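Local coordinates for protein EreC (Klebsiella pneumoniae, PDB 6XCQ) that probably hydrolyses the macrolactone ester of antibiotics such as erythromycin, a route to macrolide resistance, at residues Val235-Lys238 against Leu244-Lys247. The protein carries 1 engineered substitution. Sequence-based numbering, arbitrary orientation.
Sequences VLKK and LFRK
L236 and F245 bring their CA atoms within 5.8 Å of each other where the chain leaves the short helix 233-236 and, after a seven-residue loop, enters helix 244-267: a helix-loop-helix connection at the periphery of the esterase, the contact's centre lying about 28 Å from the centre of the chain. K237 is the first residue to abandon helical backbone angles, although K238 N still bonds to V235 O. No direct hydrogen bond joins the segments. A water bridges them instead, donating to L236 O at 2.9 Å and accepting from F245 N, an amide in the first turn of its helix; N241 ND2 also bonds to L236 O, so two donors satisfy this carbonyl near the helix end.

Beside this polar link, F245 reaches back toward helix 233-236, its CG anti to the backbone N (chi1 166°). L236, a buried leucine suited to apolar packing, crosses the phenylalanine side chain at about a right angle and sets CB 3.8 Å from F245 CD1. On the same side of the ring plane, but by CD2, K237 suits a solvent-exposed position because its long chain offers methylenes while carrying its ammonium onward: extended beyond CG, it lies obliquely to the ring, with CG 3.8 Å from F245 CD2 and CE 3.8 Å from F245 CE2.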
ATOM      1  N   VAL A 235       6.534 -32.752  -0.440  0.60 15.32           N
ATOM      2  CA  VAL A 235       6.836 -33.335   0.864  0.60 18.09           C
ATOM      3  C   VAL A 235       6.538 -32.342   1.984  0.60 23.98           C
ATOM      4  O   VAL A 235       5.977 -32.710   3.023  0.60 26.12           O
ATOM      5  CB  VAL A 235       8.298 -33.815   0.887  0.60 19.35           C
ATOM      6  CG1 VAL A 235       8.717 -34.198   2.299  0.60 23.90           C
ATOM      7  CG2 VAL A 235       8.475 -34.993  -0.069  0.60 12.76           C
ATOM      8  N   LEU A 236       6.884 -31.066   1.793  1.00 17.22           N
ATOM      9  CA  LEU A 236       6.774 -30.102   2.885  1.00 19.37           C
ATOM     10  C   LEU A 236       5.333 -29.707   3.167  1.00 22.32           C
ATOM     11  O   LEU A 236       5.054 -29.159   4.243  1.00 17.86           O
ATOM     12  CB  LEU A 236       7.624 -28.855   2.595  1.00 11.73           C
ATOM     13  CG  LEU A 236       9.127 -29.151   2.425  1.00 18.16           C
ATOM     14  CD1 LEU A 236       9.898 -27.914   2.024  1.00 18.38           C
ATOM     15  CD2 LEU A 236       9.753 -29.801   3.662  1.00 20.20           C
ATOM     16  N   LYS A 237       4.421 -29.974   2.229  1.00 18.96           N
ATOM     17  CA  LYS A 237       2.990 -29.774   2.425  1.00 21.21           C
ATOM     18  C   LYS A 237       2.329 -30.890   3.230  1.00 18.86           C
ATOM     19  O   LYS A 237       1.102 -30.874   3.367  1.00 21.87           O
ATOM     20  CB  LYS A 237       2.282 -29.644   1.075  1.00 15.18           C
ATOM     21  CG  LYS A 237       2.504 -28.321   0.362  1.00 17.43           C
ATOM     22  CD  LYS A 237       1.799 -28.384  -1.003  1.00 27.50           C
ATOM     23  CE  LYS A 237       2.173 -27.213  -1.893  1.00 39.87           C
ATOM     24  NZ  LYS A 237       1.583 -27.347  -3.254  1.00 47.17           N
ATOM     25  N   LYS A 238       3.094 -31.841   3.759  1.00 16.67           N
ATOM     26  CA  LYS A 238       2.512 -32.890   4.592  1.00 25.85           C
ATOM     27  C   LYS A 238       1.751 -32.289   5.780  1.00 26.24           C
ATOM     28  O   LYS A 238       2.028 -31.175   6.230  1.00 22.59           O
ATOM     29  CB  LYS A 238       3.601 -33.839   5.089  1.00 18.62           C
ATOM     30  CG  LYS A 238       4.619 -33.187   6.017  1.00 20.82           C
ATOM     31  CD  LYS A 238       5.567 -34.214   6.604  1.00 33.31           C
ATOM     32  CE  LYS A 238       6.952 -34.083   6.023  1.00 28.17           C
ATOM     33  NZ  LYS A 238       7.864 -35.128   6.542  1.00 35.07           N
ATOM     34  N   LEU A 244       3.051 -24.338   7.248  1.00 18.14           N
ATOM     35  CA  LEU A 244       4.395 -23.782   7.382  1.00 22.71           C
ATOM     36  C   LEU A 244       5.123 -23.704   6.041  1.00 18.41           C
ATOM     37  O   LEU A 244       5.948 -22.805   5.846  1.00 20.55           O
ATOM     38  CB  LEU A 244       5.219 -24.588   8.391  1.00 22.90           C
ATOM     39  CG  LEU A 244       4.791 -24.599   9.867  1.00 25.23           C
ATOM     40  CD1 LEU A 244       5.769 -25.437  10.694  1.00 16.16           C
ATOM     41  CD2 LEU A 244       4.717 -23.197  10.410  1.00 23.52           C
ATOM     42  N   PHE A 245       4.850 -24.621   5.109  1.00 18.00           N
ATOM     43  CA  PHE A 245       5.468 -24.505   3.791  1.00 18.94           C
ATOM     44  C   PHE A 245       5.048 -23.203   3.108  1.00 15.18           C
ATOM     45  O   PHE A 245       5.883 -22.477   2.557  1.00 17.89           O
ATOM     46  CB  PHE A 245       5.114 -25.696   2.892  1.00 14.46           C
ATOM     47  CG  PHE A 245       5.456 -25.449   1.452  1.00 17.49           C
ATOM     48  CD1 PHE A 245       6.776 -25.511   1.023  1.00 16.31           C
ATOM     49  CD2 PHE A 245       4.482 -25.061   0.547  1.00 21.57           C
ATOM     50  CE1 PHE A 245       7.105 -25.229  -0.302  1.00 18.87           C
ATOM     51  CE2 PHE A 245       4.805 -24.775  -0.776  1.00 25.21           C
ATOM     52  CZ  PHE A 245       6.111 -24.866  -1.199  1.00 16.07           C
ATOM     53  N   ARG A 246       3.747 -22.909   3.129  0.58 20.17           N
ATOM     54  CA  ARG A 246       3.229 -21.688   2.511  0.58 21.49           C
ATOM     55  C   ARG A 246       3.824 -20.446   3.156  0.58 22.73           C
ATOM     56  O   ARG A 246       4.187 -19.485   2.462  0.58 15.47           O
ATOM     57  CB  ARG A 246       1.703 -21.667   2.620  0.58 22.37           C
ATOM     58  CG  ARG A 246       1.002 -20.637   1.739  0.58 27.28           C
ATOM     59  CD  ARG A 246       0.762 -19.317   2.466  0.58 26.20           C
ATOM     60  NE  ARG A 246       0.016 -19.481   3.710  0.58 33.41           N
ATOM     61  CZ  ARG A 246       0.034 -18.595   4.700  0.58 30.17           C
ATOM     62  NH1 ARG A 246       0.755 -17.488   4.585  0.58 31.08           N
ATOM     63  NH2 ARG A 246      -0.666 -18.815   5.801  0.58 31.99           N
ATOM     64  N   LYS A 247       3.912 -20.435   4.489  1.00 18.74           N
ATOM     65  CA  LYS A 247       4.506 -19.286   5.170  1.00 17.39           C
ATOM     66  C   LYS A 247       5.978 -19.148   4.815  1.00 22.82           C
ATOM     67  O   LYS A 247       6.442 -18.036   4.544  1.00 17.33           O
ATOM     68  CB  LYS A 247       4.318 -19.383   6.686  1.00 18.70           C
ATOM     69  CG  LYS A 247       2.870 -19.253   7.114  1.00 19.49           C
ATOM     70  CD  LYS A 247       2.719 -19.275   8.630  1.00 35.29           C
ATOM     71  CE  LYS A 247       1.329 -18.811   9.041  1.00 36.39           C
ATOM     72  NZ  LYS A 247       1.112 -18.911  10.503  1.00 41.31           N
TER
HETATM   73  O   HOH W   1       3.236 -27.080   5.059  1.00 23.37           O